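Local atomic coordinates of DELTA1-pyrroline-2-carboxylate reductase (Thermococcus litoralis DSM 5473, PDB entry 6T3E), a protein that catalyses the NADH-linked reduction of Delta1-pyrroline-2-carboxylate to L-proline, a reaction tied to L-hydroxyproline metabolism. Residues 65-68 with 73-76; 208-213 with 233-238; 50-55 with 82-87; 251-256 with 284-289. All coordinates share one frame; numbering follows the deposited sequence.

Overall arrangement
Contact 1, a hairpin of strands 58-68 and 73-82, lies in the mixed sheet, and contact 3 fastens helix 39-54 to one of its turns; contacts 2 and 4 belong to the side of the parallel, Rossmann-type sheet. Along the chain contact 1 falls between the segments of contact 3, 27 Å away between centres, and both touch the second subunit. Contacts 2 and 4 follow, centres 18 Å apart, joined by a probable hydrogen bond from Gly233 N to Asp256 OD2. Centres of contacts 2 and 3 are 38 Å apart, on opposite sides of the chain's centre. Proline is about 4 Å from the Leu76 side chain, the dinucleotide about 6 Å from that of Ala210, consistent with a site between both sheets.

Contact 1 of 4, residues 65-68 with 73-76; sequences IIEV and GFIL
Ile65, Ile75 and Phe74 bury the most surface where strands 65-68 and 73-76 run antiparallel. Ile65 faces Leu76 in a non-hydrogen-bonded pair, the two side chains lying alongside and pointing the same way, with Ile65 CD1 3.9 Å from Leu76 CD2. Its other branch, CG2, comes within 4.2 Å of Phe74 CD2. On this same face the Phe74 ring runs next to the extended chain of Glu67: CE2 of Phe74 sits 3.9 Å from CD of Glu67, and ring and carboxylate planes differ by 26°. Trp247 meets this ring edge-to-face. Putting an alanine in place of Phe74 would probably leave Ile65 CG2 and the stem of Glu67 without their neighbour, and Trp247 without its aromatic partner. On the other face, Ile75 CG2 packs 3.7 Å from Ile66 CB. These two residues also exchange nearly straight backbone bonds, Ile66 N to Ile75 O and Ile75 N to Ile66 O, both 3.0 Å, while Val68 and Gly73 form a second hydrogen-bonded pair. Lys59 of the second subunit bonds to Glu67 O. This is a classic antiparallel beta hairpin, and its Leu76 side chain reaches to about 4 Å from the bound proline.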
loop_
_atom_site.group_PDB
_atom_site.type_symbol
_atom_site.label_atom_id
_atom_site.label_comp_id
_atom_site.label_asym_id
_atom_site.label_seq_id
_atom_site.Cartn_x
_atom_site.Cartn_y
_atom_site.Cartn_z
ATOM N N ILE B 65 7.106 -3.629 2.983
ATOM C CA ILE B 65 8.052 -2.799 3.726
ATOM C C ILE B 65 9.114 -2.279 2.768
ATOM O O ILE B 65 9.810 -3.066 2.116
ATOM C CB ILE B 65 8.695 -3.564 4.891
ATOM C CG1 ILE B 65 7.616 -4.131 5.810
ATOM C CG2 ILE B 65 9.632 -2.648 5.681
ATOM C CD1 ILE B 65 8.169 -4.713 7.078
ATOM N N ILE B 66 9.251 -0.957 2.696
ATOM C CA ILE B 66 10.323 -0.311 1.951
ATOM C C ILE B 66 11.265 0.311 2.965
ATOM O O ILE B 66 10.868 1.194 3.736
ATOM C CB ILE B 66 9.801 0.752 0.977
ATOM C CG1 ILE B 66 8.944 0.114 -0.113
ATOM C CG2 ILE B 66 10.966 1.536 0.373
ATOM C CD1 ILE B 66 8.566 1.075 -1.209
ATOM N N GLU B 67 12.508 -0.144 2.962
ATOM C CA GLU B 67 13.516 0.379 3.873
ATOM C C GLU B 67 14.190 1.575 3.212
ATOM O O GLU B 67 14.700 1.469 2.091
ATOM C CB GLU B 67 14.535 -0.702 4.228
ATOM C CG GLU B 67 15.821 -0.160 4.830
ATOM C CD GLU B 67 16.709 -1.246 5.417
ATOM O OE1 GLU B 67 16.671 -2.399 4.933
ATOM O OE2 GLU B 67 17.441 -0.941 6.374
ATOM N N VAL B 68 14.125 2.730 3.866
ATOM C CA VAL B 68 14.847 3.920 3.386
ATOM C C VAL B 68 16.193 3.914 4.106
ATOM O O VAL B 68 16.395 4.558 5.141
ATOM C CB VAL B 68 14.050 5.207 3.602
ATOM C CG1 VAL B 68 14.622 6.338 2.754
ATOM C CG2 VAL B 68 12.574 4.965 3.286
ATOM N N GLY B 73 15.306 4.749 7.985
ATOM C CA GLY B 73 13.886 4.625 8.232
ATOM C C GLY B 73 13.233 3.489 7.472
ATOM O O GLY B 73 13.838 2.825 6.625
ATOM N N PHE B 74 11.982 3.243 7.842
ATOM C CA PHE B 74 11.131 2.280 7.165
ATOM C C PHE B 74 9.781 2.920 6.880
ATOM O O PHE B 74 9.322 3.784 7.633
ATOM C CB PHE B 74 10.924 1.012 8.011
ATOM C CG PHE B 74 12.186 0.360 8.448
ATOM C CD1 PHE B 74 12.835 0.782 9.591
ATOM C CD2 PHE B 74 12.725 -0.686 7.720
ATOM C CE1 PHE B 74 14.016 0.170 10.005
ATOM C CE2 PHE B 74 13.892 -1.305 8.123
ATOM C CZ PHE B 74 14.536 -0.881 9.271
ATOM N N ILE B 75 9.139 2.489 5.797
ATOM C CA ILE B 75 7.751 2.849 5.527
ATOM C C ILE B 75 6.974 1.573 5.229
ATOM O O ILE B 75 7.432 0.720 4.455
ATOM C CB ILE B 75 7.615 3.878 4.390
ATOM C CG1 ILE B 75 6.138 4.188 4.152
ATOM C CG2 ILE B 75 8.292 3.420 3.130
ATOM C CD1 ILE B 75 5.892 5.600 3.707
ATOM N N LEU B 76 5.820 1.422 5.882
ATOM C CA LEU B 76 5.057 0.181 5.856
ATOM C C LEU B 76 3.676 0.428 5.249
ATOM O O LEU B 76 2.948 1.326 5.684
ATOM C CB LEU B 76 4.963 -0.400 7.275
ATOM C CG LEU B 76 6.253 -0.974 7.901
ATOM C CD1 LEU B 76 7.182 0.094 8.551
ATOM C CD2 LEU B 76 5.952 -2.083 8.900
#

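Contact 2 of 4, residues 208-213 with 233-238; sequences ESAREA and GGWIRE
Arg211 lays its aliphatic chain over one face of the Trp235 ring, a CH-pi contact on the rim of the Rossmann-type domain that carries the dinucleotide. It joins the first turn of helix 210-215 to the loop between strands 219-222 and 241-244, where residues 233-235 make a short 3-10 turn closed by Ile236 N bonding to Gly233 O. Arg211 CD sits 3.5 Å from the centroid of the five-membered ring, 27° off its normal, and CB lies 3.8 Å above the indole plane, over its centre. With CG anti to the backbone N (chi1 -179°) and a bend at chi2, the arginine runs at about a right angle to the tryptophan side chain, while the guanidinium and indole planes are only 27° apart. NE of Arg211 and NE1 of Trp235 are both donors and make no bond to each other; NE is instead engaged by Glu215 in a salt bridge. At the six-membered end of the indole, Ala210 CB touches CZ3 of Trp235 at 4.1 Å. Replacing this tryptophan with a serine would probably strip the cover from the Arg211 chain and leave a gap beside Ala210, Thr214 and Glu215. The helix start is itself capped by Ser209, whose OG accepts a weak bond from Glu212 N at 3.4 Å.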
loop_
_atom_site.group_PDB
_atom_site.type_symbol
_atom_site.label_atom_id
_atom_site.label_comp_id
_atom_site.label_asym_id
_atom_site.label_seq_id
_atom_site.Cartn_x
_atom_site.Cartn_y
_atom_site.Cartn_z
ATOM N N GLU B 208 15.611 1.852 37.864
ATOM C CA GLU B 208 16.879 2.252 37.252
ATOM C C GLU B 208 17.646 1.056 36.693
ATOM O O GLU B 208 18.877 1.106 36.561
ATOM C CB GLU B 208 17.720 3.020 38.288
ATOM C CG GLU B 208 18.705 4.031 37.719
ATOM C CD GLU B 208 18.022 5.028 36.803
ATOM O OE1 GLU B 208 17.031 5.698 37.224
ATOM O OE2 GLU B 208 18.510 5.145 35.664
ATOM N N SER B 209 16.936 0.005 36.299
ATOM C CA SER B 209 17.522 -1.064 35.496
ATOM C C SER B 209 16.401 -1.898 34.886
ATOM O O SER B 209 15.340 -2.081 35.494
ATOM C CB SER B 209 18.456 -1.989 36.298
ATOM O OG SER B 209 17.780 -2.578 37.385
ATOM N N ALA B 210 16.651 -2.410 33.673
ATOM C CA ALA B 210 15.703 -3.335 33.056
ATOM C C ALA B 210 15.552 -4.607 33.880
ATOM O O ALA B 210 14.462 -5.194 33.915
ATOM C CB ALA B 210 16.147 -3.675 31.629
ATOM N N ARG B 211 16.618 -5.019 34.582
ATOM C CA ARG B 211 16.553 -6.217 35.414
ATOM C C ARG B 211 15.467 -6.092 36.472
ATOM O O ARG B 211 14.645 -7.002 36.649
ATOM C CB ARG B 211 17.907 -6.458 36.083
ATOM C CG ARG B 211 17.975 -7.697 36.962
ATOM C CD ARG B 211 19.367 -8.335 36.924
ATOM N NE ARG B 211 19.371 -9.692 37.470
ATOM C CZ ARG B 211 20.373 -10.236 38.152
ATOM N NH1 ARG B 211 21.483 -9.551 38.383
ATOM N NH2 ARG B 211 20.267 -11.480 38.598
ATOM N N GLU B 212 15.423 -4.956 37.163
ATOM C CA GLU B 212 14.465 -4.776 38.249
ATOM C C GLU B 212 13.031 -4.770 37.736
ATOM O O GLU B 212 12.148 -5.385 38.344
ATOM C CB GLU B 212 14.769 -3.480 39.008
ATOM C CG GLU B 212 13.850 -3.240 40.185
ATOM C CD GLU B 212 14.206 -1.985 40.933
ATOM O OE1 GLU B 212 13.385 -1.518 41.755
ATOM O OE2 GLU B 212 15.315 -1.460 40.685
ATOM N N ALA B 213 12.772 -4.069 36.630
ATOM C CA ALA B 213 11.421 -4.044 36.083
ATOM C C ALA B 213 10.976 -5.435 35.657
ATOM O O ALA B 213 9.807 -5.792 35.816
ATOM C CB ALA B 213 11.344 -3.076 34.904
ATOM N N GLY B 233 16.379 -13.492 29.770
ATOM C CA GLY B 233 15.469 -14.506 30.268
ATOM C C GLY B 233 15.763 -14.919 31.695
ATOM O O GLY B 233 14.843 -15.257 32.443
ATOM N N GLY B 234 17.031 -14.827 32.113
ATOM C CA GLY B 234 17.410 -15.206 33.466
ATOM C C GLY B 234 16.685 -14.434 34.552
ATOM O O GLY B 234 16.652 -14.882 35.705
ATOM N N TRP B 235 16.108 -13.278 34.212
ATOM C CA TRP B 235 15.392 -12.457 35.176
ATOM C C TRP B 235 13.930 -12.839 35.325
ATOM O O TRP B 235 13.335 -12.559 36.373
ATOM C CB TRP B 235 15.470 -10.980 34.782
ATOM C CG TRP B 235 16.852 -10.506 34.462
ATOM C CD1 TRP B 235 18.037 -10.997 34.960
ATOM C CD2 TRP B 235 17.202 -9.440 33.573
ATOM N NE1 TRP B 235 19.092 -10.302 34.426
ATOM C CE2 TRP B 235 18.607 -9.336 33.580
ATOM C CE3 TRP B 235 16.464 -8.556 32.775
ATOM C CZ2 TRP B 235 19.286 -8.386 32.821
ATOM C CZ3 TRP B 235 17.143 -7.615 32.019
ATOM C CH2 TRP B 235 18.538 -7.546 32.041
ATOM N N ILE B 236 13.338 -13.458 34.308
ATOM C CA ILE B 236 11.899 -13.689 34.294
ATOM C C ILE B 236 11.552 -14.853 35.215
ATOM O O ILE B 236 11.943 -15.998 34.962
ATOM C CB ILE B 236 11.407 -13.954 32.867
ATOM C CG1 ILE B 236 12.116 -13.006 31.892
ATOM C CG2 ILE B 236 9.912 -13.779 32.797
ATOM C CD1 ILE B 236 11.613 -13.075 30.462
ATOM N N ARG B 237 10.778 -14.572 36.259
ATOM C CA ARG B 237 10.283 -15.632 37.120
ATOM C C ARG B 237 9.000 -16.210 36.532
ATOM O O ARG B 237 8.411 -15.660 35.603
ATOM C CB ARG B 237 10.054 -15.122 38.546
ATOM C CG ARG B 237 9.239 -13.859 38.649
ATOM C CD ARG B 237 8.954 -13.527 40.107
ATOM N NE ARG B 237 8.100 -12.349 40.246
ATOM C CZ ARG B 237 6.796 -12.326 39.979
ATOM N NH1 ARG B 237 6.178 -13.421 39.547
ATOM N NH2 ARG B 237 6.106 -11.203 40.141
ATOM N N GLU B 238 8.582 -17.351 37.066
ATOM C CA GLU B 238 7.408 -18.015 36.531
ATOM C C GLU B 238 6.153 -17.173 36.749
ATOM O O GLU B 238 6.095 -16.277 37.600
ATOM C CB GLU B 238 7.233 -19.398 37.154
ATOM C CG GLU B 238 7.699 -19.519 38.580
ATOM C CD GLU B 238 7.569 -20.942 39.097
ATOM O OE1 GLU B 238 6.689 -21.186 39.955
ATOM O OE2 GLU B 238 8.338 -21.817 38.638
#

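Contact 3 of 4, residues 50-55 with 82-87; sequences FLELYN and LEDSEA
Glu52 reaches from helix 39-54 into the G1-bulge turn that links strands 73-82 and 87-95, and its carboxylate accepts from two consecutive residues there. The clearest bond across the contact is Ser85 OG to Glu52 OE1, 3.2 Å, made to the syn lone pair of that oxygen. Two weak backbone bonds add to it: Asp84 N approaches OE2 of Glu52 at 3.0 Å with a bent geometry, and Ser85 N points almost straight at Glu52 OE2 (168°) but from 3.4 Å. To place these oxygens the side chain is fully stretched, CG anti to the backbone N (chi1 169°), which carries the carboxylate from the helix to the turn; CB of Leu82 and CB of Asp84 then pack against it. One turn back on the helix, Arg48 gives OE1 its strongest polar partner, a salt bridge, so this buried acid is probably well compensated despite the Asp84 carboxylate nearby. Farther out, Leu82 rests on Ile325 and Ser85 on Ile329, both of helix 324-341. The turn also meets the second subunit, whose His71 NE2 bonds to Glu86 OE2. The turn closes in the bulge: Glu86, with left-handed backbone angles, and Ala87 both face Leu82, where Leu82 N bonds to Ala87 O at 2.8 Å and Ala87 N returns to Leu82 O at 3.0 Å.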
loop_
_atom_site.group_PDB
_atom_site.type_symbol
_atom_site.label_atom_id
_atom_site.label_comp_id
_atom_site.label_asym_id
_atom_site.label_seq_id
_atom_site.Cartn_x
_atom_site.Cartn_y
_atom_site.Cartn_z
ATOM N N PHE B 50 -10.015 -10.145 14.737
ATOM C CA PHE B 50 -9.295 -11.413 14.715
ATOM C C PHE B 50 -10.248 -12.598 14.629
ATOM O O PHE B 50 -9.933 -13.603 13.979
ATOM C CB PHE B 50 -8.398 -11.522 15.947
ATOM C CG PHE B 50 -7.078 -10.831 15.784
ATOM C CD1 PHE B 50 -6.053 -11.432 15.073
ATOM C CD2 PHE B 50 -6.874 -9.569 16.315
ATOM C CE1 PHE B 50 -4.850 -10.800 14.909
ATOM C CE2 PHE B 50 -5.657 -8.921 16.157
ATOM C CZ PHE B 50 -4.643 -9.533 15.452
ATOM N N LEU B 51 -11.417 -12.504 15.268
ATOM C CA LEU B 51 -12.421 -13.541 15.085
ATOM C C LEU B 51 -12.894 -13.576 13.641
ATOM O O LEU B 51 -13.071 -14.657 13.063
ATOM C CB LEU B 51 -13.599 -13.311 16.026
ATOM C CG LEU B 51 -14.774 -14.290 15.893
ATOM C CD1 LEU B 51 -14.328 -15.729 16.115
ATOM C CD2 LEU B 51 -15.889 -13.909 16.856
ATOM N N GLU B 52 -13.081 -12.398 13.035
ATOM C CA GLU B 52 -13.443 -12.348 11.623
ATOM C C GLU B 52 -12.331 -12.928 10.752
ATOM O O GLU B 52 -12.610 -13.608 9.755
ATOM C CB GLU B 52 -13.783 -10.903 11.231
ATOM C CG GLU B 52 -13.938 -10.648 9.726
ATOM C CD GLU B 52 -14.658 -9.336 9.383
ATOM O OE1 GLU B 52 -15.155 -8.644 10.299
ATOM O OE2 GLU B 52 -14.714 -8.991 8.182
ATOM N N LEU B 53 -11.070 -12.718 11.144
ATOM C CA LEU B 53 -9.939 -13.277 10.403
ATOM C C LEU B 53 -9.894 -14.801 10.498
ATOM O O LEU B 53 -9.533 -15.479 9.529
ATOM C CB LEU B 53 -8.637 -12.670 10.919
ATOM C CG LEU B 53 -7.368 -13.506 10.780
ATOM C CD1 LEU B 53 -6.909 -13.530 9.326
ATOM C CD2 LEU B 53 -6.285 -12.954 11.696
ATOM N N TYR B 54 -10.229 -15.357 11.663
ATOM C CA TYR B 54 -10.198 -16.806 11.823
ATOM C C TYR B 54 -11.286 -17.492 11.001
ATOM O O TYR B 54 -11.090 -18.614 10.523
ATOM C CB TYR B 54 -10.338 -17.189 13.297
ATOM C CG TYR B 54 -10.202 -18.681 13.519
ATOM C CD1 TYR B 54 -8.945 -19.267 13.657
ATOM C CD2 TYR B 54 -11.321 -19.509 13.558
ATOM C CE1 TYR B 54 -8.803 -20.623 13.840
ATOM C CE2 TYR B 54 -11.188 -20.877 13.742
ATOM C CZ TYR B 54 -9.923 -21.426 13.883
ATOM O OH TYR B 54 -9.766 -22.780 14.063
ATOM N N ASN B 55 -12.455 -16.865 10.872
ATOM C CA ASN B 55 -13.564 -17.457 10.132
ATOM C C ASN B 55 -13.425 -17.303 8.621
ATOM O O ASN B 55 -14.397 -17.565 7.901
ATOM C CB ASN B 55 -14.890 -16.845 10.592
ATOM C CG ASN B 55 -15.189 -17.126 12.055
ATOM O OD1 ASN B 55 -14.819 -18.171 12.591
ATOM N ND2 ASN B 55 -15.855 -16.186 12.712
ATOM N N LEU B 82 -11.929 -6.421 5.460
ATOM C CA LEU B 82 -12.749 -7.268 6.316
ATOM C C LEU B 82 -14.159 -7.224 5.755
ATOM O O LEU B 82 -14.841 -6.195 5.843
ATOM C CB LEU B 82 -12.701 -6.815 7.773
ATOM C CG LEU B 82 -11.325 -6.445 8.310
ATOM C CD1 LEU B 82 -11.399 -6.212 9.803
ATOM C CD2 LEU B 82 -10.323 -7.532 7.964
ATOM N N GLU B 83 -14.596 -8.356 5.205
ATOM C CA GLU B 83 -15.772 -8.380 4.348
ATOM C C GLU B 83 -17.065 -8.366 5.143
ATOM O O GLU B 83 -18.034 -7.735 4.711
ATOM C CB GLU B 83 -15.701 -9.597 3.425
ATOM C CG GLU B 83 -14.280 -9.821 2.883
ATOM C CD GLU B 83 -14.014 -11.220 2.351
ATOM O OE1 GLU B 83 -13.793 -12.138 3.177
ATOM O OE2 GLU B 83 -13.992 -11.391 1.105
ATOM N N ASP B 84 -17.089 -8.995 6.318
ATOM C CA ASP B 84 -18.269 -8.905 7.173
ATOM C C ASP B 84 -18.446 -7.491 7.718
ATOM O O ASP B 84 -19.538 -6.917 7.647
ATOM C CB ASP B 84 -18.161 -9.909 8.318
ATOM C CG ASP B 84 -18.542 -11.306 7.895
ATOM O OD1 ASP B 84 -19.171 -11.457 6.820
ATOM O OD2 ASP B 84 -18.196 -12.255 8.632
ATOM N N SER B 85 -17.379 -6.911 8.261
ATOM C CA SER B 85 -17.435 -5.547 8.762
ATOM C C SER B 85 -17.434 -4.515 7.645
ATOM O O SER B 85 -17.727 -3.341 7.909
ATOM C CB SER B 85 -16.265 -5.295 9.719
ATOM O OG SER B 85 -16.522 -5.877 10.987
ATOM N N GLU B 86 -17.124 -4.923 6.417
ATOM C CA GLU B 86 -17.034 -4.009 5.280
ATOM C C GLU B 86 -16.084 -2.854 5.587
ATOM O O GLU B 86 -16.412 -1.677 5.433
ATOM C CB GLU B 86 -18.413 -3.503 4.869
ATOM C CG GLU B 86 -19.303 -4.576 4.290
ATOM C CD GLU B 86 -18.989 -4.903 2.834
ATOM O OE1 GLU B 86 -17.828 -4.698 2.413
ATOM O OE2 GLU B 86 -19.914 -5.364 2.111
ATOM N N ALA B 87 -14.890 -3.217 6.031
ATOM C CA ALA B 87 -13.811 -2.285 6.320
ATOM C C ALA B 87 -12.711 -2.544 5.302
ATOM O O ALA B 87 -12.058 -3.590 5.341
ATOM C CB ALA B 87 -13.295 -2.463 7.747
#

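Contact 4 of 4, residues 251-256 with 284-289; sequences DARELD and MKEGVI
Arg253 and Glu286 meet with their flat ends nearly perpendicular, guanidinium and carboxylate planes 83° apart. Arg253 comes from the loop before helix 257-262, Glu286 from the last turn of helix 278-286. The arginine leaves the backbone with CG between N and the carbonyl carbon (chi1 58°) and then runs straight out to NE; the glutamate is likewise extended beyond CG, and the two chains meet at a slant. Only the outer atoms approach, Arg253 NH2 to Glu286 OE1 at 3.9 Å, a long salt bridge. Both groups have a firmer partner in Ser257, whose OG is hydrogen-bonded to Arg253 NH1 and to Glu286 OE2. CA of Asp256 lies 4.1 Å above one face of the guanidinium of Arg253, off its centre, while the arginine also packs on Ile282 and Pro283 of the same helix as Glu286. Just past Glu286 that helix ends in a Schellman motif, with Gly287 at positive phi as its C-prime residue. With one long approach and crossed planes, this is not a two-pronged bridge; the attraction is probably mainly electrostatic and modest at this surface, with the shared serine giving the closer link.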
loop_
_atom_site.group_PDB
_atom_site.type_symbol
_atom_site.label_atom_id
_atom_site.label_comp_id
_atom_site.label_asym_id
_atom_site.label_seq_id
_atom_site.Cartn_x
_atom_site.Cartn_y
_atom_site.Cartn_z
ATOM N N ASP B 251 16.600 -7.719 11.567
ATOM C CA ASP B 251 17.883 -7.921 12.230
ATOM C C ASP B 251 17.871 -7.516 13.689
ATOM O O ASP B 251 18.875 -7.725 14.378
ATOM C CB ASP B 251 18.996 -7.130 11.546
ATOM C CG ASP B 251 19.117 -7.447 10.087
ATOM O OD1 ASP B 251 19.512 -6.534 9.329
ATOM O OD2 ASP B 251 18.812 -8.599 9.699
ATOM N N ALA B 252 16.791 -6.907 14.164
ATOM C CA ALA B 252 16.753 -6.317 15.489
ATOM C C ALA B 252 15.831 -7.097 16.414
ATOM O O ALA B 252 14.860 -7.721 15.974
ATOM C CB ALA B 252 16.296 -4.855 15.417
ATOM N N ARG B 253 16.136 -7.030 17.709
ATOM C CA ARG B 253 15.322 -7.673 18.727
ATOM C C ARG B 253 15.585 -7.001 20.062
ATOM O O ARG B 253 16.644 -6.406 20.266
ATOM C CB ARG B 253 15.607 -9.171 18.823
ATOM C CG ARG B 253 17.031 -9.501 19.129
ATOM C CD ARG B 253 17.159 -10.956 19.452
ATOM N NE ARG B 253 18.548 -11.326 19.660
ATOM C CZ ARG B 253 18.940 -12.537 20.030
ATOM N NH1 ARG B 253 18.036 -13.491 20.231
ATOM N NH2 ARG B 253 20.229 -12.792 20.201
ATOM N N GLU B 254 14.593 -7.096 20.956
ATOM C CA GLU B 254 14.667 -6.576 22.316
ATOM C C GLU B 254 14.603 -7.683 23.363
ATOM O O GLU B 254 14.766 -7.403 24.554
ATOM C CB GLU B 254 13.544 -5.543 22.567
ATOM C CG GLU B 254 12.088 -6.092 22.486
ATOM C CD GLU B 254 10.986 -5.010 22.262
ATOM O OE1 GLU B 254 11.159 -3.837 22.651
ATOM O OE2 GLU B 254 9.928 -5.343 21.685
ATOM N N LEU B 255 14.385 -8.931 22.953
ATOM C CA LEU B 255 14.357 -10.078 23.852
ATOM C C LEU B 255 15.488 -11.019 23.476
ATOM O O LEU B 255 15.657 -11.350 22.299
ATOM C CB LEU B 255 13.022 -10.814 23.764
ATOM C CG LEU B 255 11.823 -9.913 23.482
ATOM C CD1 LEU B 255 10.583 -10.744 23.151
ATOM C CD2 LEU B 255 11.582 -9.028 24.685
ATOM N N ASP B 256 16.243 -11.478 24.466
ATOM C CA ASP B 256 17.281 -12.451 24.157
ATOM C C ASP B 256 16.653 -13.805 23.814
ATOM O O ASP B 256 15.450 -14.035 23.979
ATOM C CB ASP B 256 18.283 -12.565 25.309
ATOM C CG ASP B 256 17.702 -13.221 26.548
ATOM O OD1 ASP B 256 16.460 -13.273 26.686
ATOM O OD2 ASP B 256 18.502 -13.673 27.401
ATOM N N MET B 284 15.518 -18.620 15.985
ATOM C CA MET B 284 15.350 -19.787 15.132
ATOM C C MET B 284 16.555 -20.018 14.238
ATOM O O MET B 284 16.884 -21.170 13.936
ATOM C CB MET B 284 14.084 -19.646 14.301
ATOM C CG MET B 284 12.841 -19.994 15.085
ATOM S SD MET B 284 11.394 -19.219 14.367
ATOM C CE MET B 284 11.692 -19.419 12.621
ATOM N N LYS B 285 17.230 -18.948 13.821
ATOM C CA LYS B 285 18.481 -19.106 13.087
ATOM C C LYS B 285 19.547 -19.757 13.960
ATOM O O LYS B 285 20.364 -20.545 13.467
ATOM C CB LYS B 285 18.963 -17.755 12.560
ATOM C CG LYS B 285 18.396 -17.361 11.209
ATOM C CD LYS B 285 18.880 -15.979 10.812
ATOM C CE LYS B 285 18.503 -15.638 9.377
ATOM N NZ LYS B 285 19.058 -14.317 8.936
ATOM N N GLU B 286 19.572 -19.413 15.254
ATOM C CA GLU B 286 20.525 -20.022 16.177
ATOM C C GLU B 286 20.266 -21.515 16.357
ATOM O O GLU B 286 21.198 -22.278 16.645
ATOM C CB GLU B 286 20.458 -19.326 17.540
ATOM C CG GLU B 286 20.867 -17.858 17.562
ATOM C CD GLU B 286 20.739 -17.230 18.956
ATOM O OE1 GLU B 286 21.567 -16.359 19.313
ATOM O OE2 GLU B 286 19.803 -17.605 19.695
ATOM N N GLY B 287 19.015 -21.951 16.180
ATOM C CA GLY B 287 18.602 -23.308 16.478
ATOM C C GLY B 287 18.004 -23.517 17.858
ATOM O O GLY B 287 17.724 -24.668 18.224
ATOM N N VAL B 288 17.836 -22.448 18.646
ATOM C CA VAL B 288 17.240 -22.562 19.978
ATOM C C VAL B 288 15.764 -22.923 19.886
ATOM O O VAL B 288 15.221 -23.621 20.750
ATOM C CB VAL B 288 17.450 -21.262 20.772
ATOM C CG1 VAL B 288 16.823 -21.374 22.147
ATOM C CG2 VAL B 288 18.924 -20.961 20.903
ATOM N N ILE B 289 15.081 -22.427 18.863
ATOM C CA ILE B 289 13.676 -22.731 18.655
ATOM C C ILE B 289 13.451 -22.968 17.170
ATOM O O ILE B 289 14.297 -22.649 16.331
ATOM C CB ILE B 289 12.762 -21.604 19.183
ATOM C CG1 ILE B 289 13.223 -20.245 18.653
ATOM C CG2 ILE B 289 12.747 -21.600 20.705
ATOM C CD1 ILE B 289 12.120 -19.187 18.656
#